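Long-range contacts in L-threonine dehydrogenase (Flavobacterium frigidimaris, PDB 2YY7), which probably catalyses the NAD-dependent oxidation of L-threonine at its 3-hydroxyl group, as a short-chain dehydrogenase/reductase related to UDP-galactose 4-epimerase: residues A[171-176]-A[212-216]; A[78-82]-A[181-185]; A[240-244]-A[291-296]. All blocks are in the same frame, centred on the assembly; numbering follows the deposited sequence.

Contact 1: residues A[171-176]-A[212-216]; sequences PGLISW and PMMYM. With NAD (nicotinamide-adenine-dinucleotide), chain E.
Four backbone hydrogen bonds join G172, I174, P212, M214 and M216 in a parallel ladder. G172 N donates to P212 O and I174 N to M214 O. In return M214 N reaches G172 O at 2.8 Å, and M216 N, at the start of helix 216-228, closes the series on I174 O. A CA-H...O contact from L173 CA to M214 O (3.3 Å) adds to it. The two strands belong to the mixed sheet of the NAD-binding Rossmann domain, and strand 164-174 also faces the nicotinamide end of the cofactor. L173 N turns away from the ladder and donates to the carboxamide oxygen O7N of NAD at 2.9 Å.

The apolar contacts fall on the two faces of the sheet. On the cofactor face L173 and M214 lie side by side. With L173 CG anti to the carbonyl carbon (chi1 -59°), the two methyls divide: CD2 lies against M214 CB, and CD1 meets M216 SD at 3.9 Å, where the side chains cross at about a right angle. An alanine here would keep the backbone bond to NAD, but M216 SD would probably lose its contact with CD1 and M214 CB its contact with CD2, opening a gap between them. P171 CG rests on M214 CB at 3.6 Å. On the other face I174 CD1 lies over M213 CB, and helix 300-311 packs on I174.

The polar ends find partners elsewhere in the chain. Y215 OH lies 3.2 Å from W176 CD1, near the plane of the indole at its edge, and is hydrogen-bonded to D306. S175 OG binds Q13 OE1.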
loop_
_atom_site.group_PDB
_atom_site.type_symbol
_atom_site.label_atom_id
_atom_site.label_comp_id
_atom_site.label_asym_id
_atom_site.label_seq_id
_atom_site.Cartn_x
_atom_site.Cartn_y
_atom_site.Cartn_z
ATOM N N PRO A 171 9.783 -14.422 -7.607
ATOM C CA PRO A 171 10.864 -14.352 -6.623
ATOM C C PRO A 171 12.051 -13.804 -7.436
ATOM O O PRO A 171 11.846 -13.301 -8.539
ATOM C CB PRO A 171 11.049 -15.811 -6.196
ATOM C CG PRO A 171 10.594 -16.587 -7.374
ATOM C CD PRO A 171 9.387 -15.819 -7.857
ATOM N N GLY A 172 13.271 -13.871 -6.913
ATOM C CA GLY A 172 14.407 -13.375 -7.683
ATOM C C GLY A 172 14.561 -14.207 -8.950
ATOM O O GLY A 172 14.636 -15.434 -8.867
ATOM N N LEU A 173 14.614 -13.559 -10.114
ATOM C CA LEU A 173 14.727 -14.287 -11.383
ATOM C C LEU A 173 16.135 -14.351 -11.973
ATOM O O LEU A 173 16.902 -13.391 -11.906
ATOM C CB LEU A 173 13.770 -13.692 -12.427
ATOM C CG LEU A 173 12.278 -13.672 -12.096
ATOM C CD1 LEU A 173 11.496 -13.321 -13.357
ATOM C CD2 LEU A 173 11.829 -15.027 -11.563
ATOM N N ILE A 174 16.449 -15.490 -12.584
ATOM C CA ILE A 174 17.762 -15.737 -13.169
ATOM C C ILE A 174 17.676 -16.050 -14.666
ATOM O O ILE A 174 16.911 -16.919 -15.081
ATOM C CB ILE A 174 18.436 -16.909 -12.423
ATOM C CG1 ILE A 174 18.536 -16.558 -10.931
ATOM C CG2 ILE A 174 19.818 -17.191 -13.005
ATOM C CD1 ILE A 174 18.612 -17.761 -10.003
ATOM N N SER A 175 18.456 -15.340 -15.476
ATOM C CA SER A 175 18.434 -15.564 -16.918
ATOM C C SER A 175 19.797 -15.348 -17.567
ATOM O O SER A 175 20.701 -14.769 -16.966
ATOM C CB SER A 175 17.416 -14.641 -17.586
ATOM O OG SER A 175 17.840 -13.294 -17.496
ATOM N N TRP A 176 19.911 -15.802 -18.813
ATOM C CA TRP A 176 21.142 -15.711 -19.593
ATOM C C TRP A 176 21.040 -14.823 -20.836
ATOM O O TRP A 176 22.059 -14.429 -21.398
ATOM C CB TRP A 176 21.560 -17.115 -20.046
ATOM C CG TRP A 176 20.454 -17.831 -20.779
ATOM C CD1 TRP A 176 19.539 -18.698 -20.245
ATOM C CD2 TRP A 176 20.094 -17.672 -22.158
ATOM N NE1 TRP A 176 18.633 -19.085 -21.205
ATOM C CE2 TRP A 176 18.949 -18.469 -22.388
ATOM C CE3 TRP A 176 20.628 -16.930 -23.224
ATOM C CZ2 TRP A 176 18.328 -18.545 -23.641
ATOM C CZ3 TRP A 176 20.007 -17.009 -24.472
ATOM C CH2 TRP A 176 18.869 -17.811 -24.666
ATOM N N PRO A 212 14.316 -16.557 -2.057
ATOM C CA PRO A 212 13.446 -17.294 -2.983
ATOM C C PRO A 212 13.896 -16.920 -4.394
ATOM O O PRO A 212 13.976 -15.733 -4.730
ATOM C CB PRO A 212 12.055 -16.738 -2.684
ATOM C CG PRO A 212 12.182 -16.159 -1.299
ATOM C CD PRO A 212 13.543 -15.534 -1.336
ATOM N N MET A 213 14.186 -17.926 -5.214
ATOM C CA MET A 213 14.641 -17.686 -6.578
ATOM C C MET A 213 13.884 -18.554 -7.574
ATOM O O MET A 213 13.215 -19.515 -7.190
ATOM C CB MET A 213 16.139 -17.990 -6.685
ATOM C CG MET A 213 17.031 -17.087 -5.841
ATOM S SD MET A 213 17.463 -15.550 -6.675
ATOM C CE MET A 213 18.838 -14.991 -5.657
ATOM N N MET A 214 14.001 -18.205 -8.852
ATOM C CA MET A 214 13.353 -18.950 -9.919
ATOM C C MET A 214 14.086 -18.733 -11.239
ATOM O O MET A 214 14.527 -17.620 -11.537
ATOM C CB MET A 214 11.891 -18.509 -10.064
ATOM C CG MET A 214 11.119 -19.273 -11.136
ATOM S SD MET A 214 9.384 -18.790 -11.189
ATOM C CE MET A 214 8.778 -19.570 -9.666
ATOM N N TYR A 215 14.233 -19.798 -12.021
ATOM C CA TYR A 215 14.890 -19.695 -13.319
ATOM C C TYR A 215 13.879 -19.032 -14.256
ATOM O O TYR A 215 12.676 -19.285 -14.148
ATOM C CB TYR A 215 15.260 -21.087 -13.846
ATOM C CG TYR A 215 16.248 -21.064 -14.993
ATOM C CD1 TYR A 215 16.279 -22.095 -15.931
ATOM C CD2 TYR A 215 17.173 -20.028 -15.123
ATOM C CE1 TYR A 215 17.206 -22.097 -16.966
ATOM C CE2 TYR A 215 18.108 -20.022 -16.158
ATOM C CZ TYR A 215 18.116 -21.061 -17.074
ATOM O OH TYR A 215 19.027 -21.062 -18.099
ATOM N N MET A 216 14.357 -18.194 -15.175
ATOM C CA MET A 216 13.458 -17.480 -16.091
ATOM C C MET A 216 12.471 -18.362 -16.868
ATOM O O MET A 216 11.314 -17.982 -17.054
ATOM C CB MET A 216 14.273 -16.622 -17.071
ATOM C CG MET A 216 13.438 -15.651 -17.915
ATOM S SD MET A 216 12.580 -14.386 -16.935
ATOM C CE MET A 216 13.959 -13.303 -16.509
HETATM P PA NAD E . 13.974 -4.713 -16.454
HETATM O O1A NAD E . 15.007 -5.676 -16.927
HETATM O O2A NAD E . 14.488 -3.550 -15.684
HETATM O O5B NAD E . 13.015 -4.286 -17.639
HETATM C C5B NAD E . 12.213 -3.143 -17.556
HETATM C C4B NAD E . 11.934 -2.631 -18.948
HETATM O O4B NAD E . 10.966 -1.585 -18.837
HETATM C C3B NAD E . 13.203 -2.055 -19.619
HETATM O O3B NAD E . 13.424 -2.632 -20.918
HETATM C C2B NAD E . 12.930 -0.545 -19.634
HETATM O O2B NAD E . 13.530 0.105 -20.741
HETATM C C1B NAD E . 11.395 -0.512 -19.673
HETATM N N9A NAD E . 10.843 0.785 -19.257
HETATM C C8A NAD E . 11.274 1.560 -18.181
HETATM N N7A NAD E . 10.533 2.678 -18.152
HETATM C C5A NAD E . 9.644 2.602 -19.167
HETATM C C6A NAD E . 8.680 3.494 -19.608
HETATM N N6A NAD E . 8.557 4.678 -19.047
HETATM N N1A NAD E . 7.924 3.172 -20.705
HETATM C C2A NAD E . 8.108 1.970 -21.373
HETATM N N3A NAD E . 9.083 1.080 -20.967
HETATM C C4A NAD E . 9.838 1.421 -19.872
HETATM O O3 NAD E . 12.981 -5.463 -15.439
HETATM P PN NAD E . 12.489 -7.009 -15.435
HETATM O O1N NAD E . 12.147 -7.502 -16.810
HETATM O O2N NAD E . 13.427 -7.728 -14.530
HETATM O O5D NAD E . 11.099 -6.877 -14.607
HETATM C C5D NAD E . 9.848 -6.712 -15.291
HETATM C C4D NAD E . 8.705 -6.714 -14.239
HETATM O O4D NAD E . 8.806 -7.863 -13.419
HETATM C C3D NAD E . 8.764 -5.531 -13.268
HETATM O O3D NAD E . 7.432 -5.170 -12.914
HETATM C C2D NAD E . 9.417 -6.114 -12.038
HETATM O O2D NAD E . 9.098 -5.303 -10.932
HETATM C C1D NAD E . 8.847 -7.533 -12.013
HETATM N N1N NAD E . 9.728 -8.423 -11.223
HETATM C C2N NAD E . 10.975 -8.761 -11.707
HETATM C C3N NAD E . 11.796 -9.596 -10.957
HETATM C C7N NAD E . 13.110 -10.077 -11.510
HETATM O O7N NAD E . 13.872 -10.842 -10.642
HETATM N N7N NAD E . 13.541 -9.747 -12.741
HETATM C C4N NAD E . 11.367 -10.074 -9.704
HETATM C C5N NAD E . 10.090 -9.744 -9.240
HETATM C C6N NAD E . 9.285 -8.906 -9.986
#

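Contact 2: residues A[78-82]-A[181-185]; sequences LLSAT and GGGTT. With NAD (nicotinamide-adenine-dinucleotide), chain E.
G182 O takes backbone hydrogens from the first turn of helix 80-85, where the loop 181-185 lies beside the diphosphate of NAD in the Rossmann domain. T82 N donates to it at 3.2 Å, in the carbonyl plane. A81 N adds a weak bond, bent to 122°. A81 CB also sits close to this oxygen. One carbonyl thus holds two successive amides of the turn. T82 OG1 donates to the preceding carbonyl, G181 O, at 3.1 Å and meets it on a lone pair. The hydroxyl lies anti to the carbonyl carbon of T82 (chi1 -59°), which leaves it beside the backbone N. Both donors of T82 therefore face the loop. A water also joins the two segments beside the cofactor: it accepts from L79 N and donates to G181 O, each at 2.9 Å.

Further along, S80 OG and T184 OG1 share a hydrogen bond of 3.0 Å. L79 supplies the apolar part. Its CB lies against G182 O, and CD2 reaches G183 N at 3.7 Å. The other branch turns to the cofactor, with CD1 3.5 Å from the bridging oxygen O3 of the NAD diphosphate.

The glycines let the loop come this near. A CB on G182 would clash with T82 OG1, and one on G181 would run into NAD O2A. The positive phi of G182 (103°) is also hard for other residues to adopt.

In the next shell W279 packs on S80 and T184. D186 OD2 makes weak bonds to the amides of G182 and G183.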
loop_
_atom_site.group_PDB
_atom_site.type_symbol
_atom_site.label_atom_id
_atom_site.label_comp_id
_atom_site.label_asym_id
_atom_site.label_seq_id
_atom_site.Cartn_x
_atom_site.Cartn_y
_atom_site.Cartn_z
ATOM N N LEU A 78 10.656 0.256 -12.261
ATOM C CA LEU A 78 12.022 0.276 -11.740
ATOM C C LEU A 78 12.054 -0.804 -10.654
ATOM O O LEU A 78 11.097 -0.950 -9.892
ATOM C CB LEU A 78 12.367 1.643 -11.137
ATOM C CG LEU A 78 12.458 2.838 -12.093
ATOM C CD1 LEU A 78 13.097 4.018 -11.375
ATOM C CD2 LEU A 78 13.294 2.470 -13.308
ATOM N N LEU A 79 13.145 -1.559 -10.586
ATOM C CA LEU A 79 13.278 -2.636 -9.610
ATOM C C LEU A 79 13.706 -2.201 -8.203
ATOM O O LEU A 79 14.059 -1.046 -7.980
ATOM C CB LEU A 79 14.239 -3.699 -10.149
ATOM C CG LEU A 79 13.609 -4.731 -11.086
ATOM C CD1 LEU A 79 12.919 -4.044 -12.251
ATOM C CD2 LEU A 79 14.691 -5.680 -11.577
ATOM N N SER A 80 13.677 -3.151 -7.269
ATOM C CA SER A 80 14.011 -2.911 -5.866
ATOM C C SER A 80 15.238 -2.053 -5.577
ATOM O O SER A 80 15.127 -1.025 -4.921
ATOM C CB SER A 80 14.147 -4.245 -5.116
ATOM O OG SER A 80 15.181 -5.046 -5.660
ATOM N N ALA A 81 16.405 -2.474 -6.047
ATOM C CA ALA A 81 17.622 -1.709 -5.788
ATOM C C ALA A 81 17.656 -0.365 -6.519
ATOM O O ALA A 81 17.986 0.666 -5.929
ATOM C CB ALA A 81 18.848 -2.543 -6.150
ATOM N N THR A 82 17.310 -0.374 -7.800
ATOM C CA THR A 82 17.306 0.847 -8.598
ATOM C C THR A 82 16.332 1.897 -8.058
ATOM O O THR A 82 16.636 3.092 -8.038
ATOM C CB THR A 82 16.931 0.545 -10.064
ATOM O OG1 THR A 82 17.878 -0.378 -10.621
ATOM C CG2 THR A 82 16.937 1.818 -10.885
ATOM N N GLY A 181 17.747 -5.837 -14.343
ATOM C CA GLY A 181 17.532 -4.403 -14.284
ATOM C C GLY A 181 17.838 -3.716 -12.971
ATOM O O GLY A 181 17.434 -2.574 -12.767
ATOM N N GLY A 182 18.538 -4.397 -12.073
ATOM C CA GLY A 182 18.867 -3.777 -10.804
ATOM C C GLY A 182 18.015 -4.232 -9.640
ATOM O O GLY A 182 17.572 -3.417 -8.834
ATOM N N GLY A 183 17.774 -5.533 -9.557
ATOM C CA GLY A 183 16.997 -6.070 -8.456
ATOM C C GLY A 183 17.985 -6.416 -7.360
ATOM O O GLY A 183 19.192 -6.272 -7.555
ATOM N N THR A 184 17.495 -6.870 -6.214
ATOM C CA THR A 184 18.379 -7.222 -5.107
ATOM C C THR A 184 18.926 -8.639 -5.266
ATOM O O THR A 184 19.910 -9.015 -4.629
ATOM C CB THR A 184 17.635 -7.113 -3.760
ATOM O OG1 THR A 184 17.159 -5.773 -3.587
ATOM C CG2 THR A 184 18.554 -7.462 -2.614
ATOM N N THR A 185 18.284 -9.418 -6.132
ATOM C CA THR A 185 18.683 -10.798 -6.379
ATOM C C THR A 185 19.589 -10.946 -7.602
ATOM O O THR A 185 19.952 -12.060 -7.982
ATOM C CB THR A 185 17.432 -11.680 -6.579
ATOM O OG1 THR A 185 16.587 -11.097 -7.580
ATOM C CG2 THR A 185 16.644 -11.794 -5.283
HETATM P PA NAD E . 13.974 -4.713 -16.454
HETATM O O1A NAD E . 15.007 -5.676 -16.927
HETATM O O2A NAD E . 14.488 -3.550 -15.684
HETATM O O5B NAD E . 13.015 -4.286 -17.639
HETATM C C5B NAD E . 12.213 -3.143 -17.556
HETATM C C4B NAD E . 11.934 -2.631 -18.948
HETATM O O4B NAD E . 10.966 -1.585 -18.837
HETATM C C3B NAD E . 13.203 -2.055 -19.619
HETATM O O3B NAD E . 13.424 -2.632 -20.918
HETATM C C2B NAD E . 12.930 -0.545 -19.634
HETATM O O2B NAD E . 13.530 0.105 -20.741
HETATM C C1B NAD E . 11.395 -0.512 -19.673
HETATM N N9A NAD E . 10.843 0.785 -19.257
HETATM C C8A NAD E . 11.274 1.560 -18.181
HETATM N N7A NAD E . 10.533 2.678 -18.152
HETATM C C5A NAD E . 9.644 2.602 -19.167
HETATM C C6A NAD E . 8.680 3.494 -19.608
HETATM N N6A NAD E . 8.557 4.678 -19.047
HETATM N N1A NAD E . 7.924 3.172 -20.705
HETATM C C2A NAD E . 8.108 1.970 -21.373
HETATM N N3A NAD E . 9.083 1.080 -20.967
HETATM C C4A NAD E . 9.838 1.421 -19.872
HETATM O O3 NAD E . 12.981 -5.463 -15.439
HETATM P PN NAD E . 12.489 -7.009 -15.435
HETATM O O1N NAD E . 12.147 -7.502 -16.810
HETATM O O2N NAD E . 13.427 -7.728 -14.530
HETATM O O5D NAD E . 11.099 -6.877 -14.607
HETATM C C5D NAD E . 9.848 -6.712 -15.291
HETATM C C4D NAD E . 8.705 -6.714 -14.239
HETATM O O4D NAD E . 8.806 -7.863 -13.419
HETATM C C3D NAD E . 8.764 -5.531 -13.268
HETATM O O3D NAD E . 7.432 -5.170 -12.914
HETATM C C2D NAD E . 9.417 -6.114 -12.038
HETATM O O2D NAD E . 9.098 -5.303 -10.932
HETATM C C1D NAD E . 8.847 -7.533 -12.013
HETATM N N1N NAD E . 9.728 -8.423 -11.223
HETATM C C2N NAD E . 10.975 -8.761 -11.707
HETATM C C3N NAD E . 11.796 -9.596 -10.957
HETATM C C7N NAD E . 13.110 -10.077 -11.510
HETATM O O7N NAD E . 13.872 -10.842 -10.642
HETATM N N7N NAD E . 13.541 -9.747 -12.741
HETATM C C4N NAD E . 11.367 -10.074 -9.704
HETATM C C5N NAD E . 10.090 -9.744 -9.240
HETATM C C6N NAD E . 9.285 -8.906 -9.986
HETATM O O HOH W 1 15.129 -0.874 -12.543
#

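Contact 3: residues A[240-244]-A[291-296]; sequences YNLAA and DWDWKH
Segments 240-244 and 291-296 run roughly the same way, 26° apart end to end, and converge from Y240 and D291 to A244 and H296. Their CA atoms are 9.8 Å apart at the first pair and 5.5 Å at the last. Y240 lies on the short strand 240-241, which pairs in parallel with strand 164-174 in the sheet of the Rossmann domain. D291 lies in the last part of helix 286-292, and D293 has left it, with a positive phi. The wider end is filled by large side chains, and no backbone-to-backbone hydrogen bond joins the two.

At that end W292 points the edge of its indole at Y240. This is a T-shaped stack with ring planes at 86°. W292 NE1 stands over the centre of the phenol face. Y240 OH donates to D291 OD2 at 2.7 Å, on the anti side of the carboxylate and somewhat out of its plane. The phenol oxygen also accepts from the amides of K235 and I236. It is thus gripped by three bonds, which would hold the ring firmly in place.

In the middle, L242 CD1 sits over the five-membered ring of W294, 3.4 Å from its centroid, as a CH-pi contact. The same methyl also touches W292 CH2 at 3.9 Å. M214 of strand 211-215 also packs on L242 and W294.

Nearer the close end, A244 CA lies over the face of the H296 ring, and A244 CB meets H296 CB. W294 NE1 donates to A243 O at 3.1 Å, and this oxygen lies close to the indole plane, 9° out of it.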
loop_
_atom_site.group_PDB
_atom_site.type_symbol
_atom_site.label_atom_id
_atom_site.label_comp_id
_atom_site.label_asym_id
_atom_site.label_seq_id
_atom_site.Cartn_x
_atom_site.Cartn_y
_atom_site.Cartn_z
ATOM N N TYR A 240 -0.527 -13.753 -6.782
ATOM C CA TYR A 240 -0.215 -15.092 -6.292
ATOM C C TYR A 240 1.221 -15.271 -5.833
ATOM O O TYR A 240 2.154 -14.799 -6.487
ATOM C CB TYR A 240 -0.465 -16.129 -7.395
ATOM C CG TYR A 240 -1.891 -16.599 -7.542
ATOM C CD1 TYR A 240 -2.369 -17.675 -6.794
ATOM C CD2 TYR A 240 -2.755 -15.988 -8.446
ATOM C CE1 TYR A 240 -3.679 -18.135 -6.948
ATOM C CE2 TYR A 240 -4.064 -16.438 -8.607
ATOM C CZ TYR A 240 -4.515 -17.512 -7.856
ATOM O OH TYR A 240 -5.800 -17.969 -8.023
ATOM N N ASN A 241 1.399 -15.944 -4.700
ATOM C CA ASN A 241 2.739 -16.260 -4.235
ATOM C C ASN A 241 3.194 -17.235 -5.328
ATOM O O ASN A 241 2.372 -17.966 -5.884
ATOM C CB ASN A 241 2.694 -16.983 -2.882
ATOM C CG ASN A 241 2.987 -16.061 -1.703
ATOM O OD1 ASN A 241 3.148 -14.853 -1.863
ATOM N ND2 ASN A 241 3.057 -16.637 -0.512
ATOM N N LEU A 242 4.480 -17.234 -5.650
ATOM C CA LEU A 242 5.011 -18.122 -6.680
ATOM C C LEU A 242 6.401 -18.573 -6.242
ATOM O O LEU A 242 7.248 -17.749 -5.906
ATOM C CB LEU A 242 5.105 -17.383 -8.021
ATOM C CG LEU A 242 5.421 -18.250 -9.243
ATOM C CD1 LEU A 242 4.151 -18.953 -9.709
ATOM C CD2 LEU A 242 5.975 -17.382 -10.369
ATOM N N ALA A 243 6.644 -19.876 -6.246
ATOM C CA ALA A 243 7.939 -20.373 -5.806
ATOM C C ALA A 243 8.523 -21.475 -6.673
ATOM O O ALA A 243 7.814 -22.135 -7.435
ATOM C CB ALA A 243 7.835 -20.856 -4.366
ATOM N N ALA A 244 9.832 -21.655 -6.537
ATOM C CA ALA A 244 10.571 -22.682 -7.258
ATOM C C ALA A 244 11.767 -23.101 -6.405
ATOM O O ALA A 244 11.821 -24.229 -5.922
ATOM C CB ALA A 244 11.043 -22.150 -8.615
ATOM N N ASP A 291 -4.943 -23.590 -7.506
ATOM C CA ASP A 291 -5.878 -22.865 -8.370
ATOM C C ASP A 291 -5.676 -23.025 -9.871
ATOM O O ASP A 291 -6.639 -23.266 -10.603
ATOM C CB ASP A 291 -5.869 -21.371 -8.034
ATOM C CG ASP A 291 -6.372 -21.083 -6.630
ATOM O OD1 ASP A 291 -6.929 -22.002 -5.990
ATOM O OD2 ASP A 291 -6.215 -19.929 -6.174
ATOM N N TRP A 292 -4.444 -22.873 -10.347
ATOM C CA TRP A 292 -4.203 -23.011 -11.777
ATOM C C TRP A 292 -3.090 -23.979 -12.165
ATOM O O TRP A 292 -2.500 -23.863 -13.239
ATOM C CB TRP A 292 -3.965 -21.635 -12.426
ATOM C CG TRP A 292 -3.051 -20.716 -11.675
ATOM C CD1 TRP A 292 -3.384 -19.899 -10.628
ATOM C CD2 TRP A 292 -1.664 -20.476 -11.945
ATOM N NE1 TRP A 292 -2.290 -19.162 -10.235
ATOM C CE2 TRP A 292 -1.222 -19.497 -11.026
ATOM C CE3 TRP A 292 -0.753 -20.992 -12.876
ATOM C CZ2 TRP A 292 0.096 -19.021 -11.012
ATOM C CZ3 TRP A 292 0.557 -20.519 -12.864
ATOM C CH2 TRP A 292 0.967 -19.542 -11.937
ATOM N N ASP A 293 -2.818 -24.940 -11.288
ATOM C CA ASP A 293 -1.814 -25.969 -11.541
ATOM C C ASP A 293 -0.379 -25.517 -11.755
ATOM O O ASP A 293 0.328 -26.075 -12.593
ATOM C CB ASP A 293 -2.236 -26.817 -12.741
ATOM C CG ASP A 293 -3.445 -27.677 -12.448
ATOM O OD1 ASP A 293 -3.375 -28.481 -11.495
ATOM O OD2 ASP A 293 -4.458 -27.547 -13.171
ATOM N N TRP A 294 0.065 -24.514 -11.005
ATOM C CA TRP A 294 1.441 -24.064 -11.144
ATOM C C TRP A 294 2.391 -25.172 -10.699
ATOM O O TRP A 294 2.139 -25.850 -9.707
ATOM C CB TRP A 294 1.700 -22.824 -10.284
ATOM C CG TRP A 294 3.173 -22.545 -10.085
ATOM C CD1 TRP A 294 3.825 -22.400 -8.895
ATOM C CD2 TRP A 294 4.168 -22.392 -11.107
ATOM N NE1 TRP A 294 5.161 -22.165 -9.109
ATOM C CE2 TRP A 294 5.402 -22.156 -10.457
ATOM C CE3 TRP A 294 4.138 -22.433 -12.509
ATOM C CZ2 TRP A 294 6.597 -21.960 -11.160
ATOM C CZ3 TRP A 294 5.330 -22.238 -13.209
ATOM C CH2 TRP A 294 6.542 -22.005 -12.530
ATOM N N LYS A 295 3.477 -25.344 -11.445
ATOM C CA LYS A 295 4.508 -26.327 -11.131
ATOM C C LYS A 295 5.833 -25.891 -11.758
ATOM O O LYS A 295 5.902 -25.646 -12.960
ATOM C CB LYS A 295 4.111 -27.724 -11.633
ATOM C CG LYS A 295 3.291 -27.771 -12.929
ATOM C CD LYS A 295 4.046 -27.253 -14.154
ATOM C CE LYS A 295 3.534 -25.880 -14.587
ATOM N NZ LYS A 295 4.261 -25.353 -15.779
ATOM N N HIS A 296 6.879 -25.776 -10.943
ATOM C CA HIS A 296 8.186 -25.366 -11.449
ATOM C C HIS A 296 8.941 -26.581 -11.968
ATOM O O HIS A 296 8.673 -27.706 -11.552
ATOM C CB HIS A 296 8.995 -24.664 -10.352
ATOM C CG HIS A 296 9.394 -25.556 -9.217
ATOM N ND1 HIS A 296 10.648 -26.121 -9.119
ATOM C CD2 HIS A 296 8.711 -25.967 -8.122
ATOM C CE1 HIS A 296 10.721 -26.839 -8.012
ATOM N NE2 HIS A 296 9.558 -26.762 -7.390
#

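Overall arrangement
Contacts 1 and 2 are buried and both touch NAD, contact 1 at the nicotinamide carboxamide and contact 2 at the diphosphate. Contact 3 is only partly buried and lies away from the cofactor. Contacts 1 and 3 reach the same sheet, since strand 164-174 pairs with both 211-215 and 240-241. M214 CE links them by packing on A243, A244 and W294. Contact 2 meets contact 1 where T185 OG1 packs on G172 CA, but it does not touch contact 3. The chemistry follows the place: a regular parallel ladder within the sheet, glycine carbonyls and hydroxyls in the cofactor loop, and aromatic packing beside the sheet.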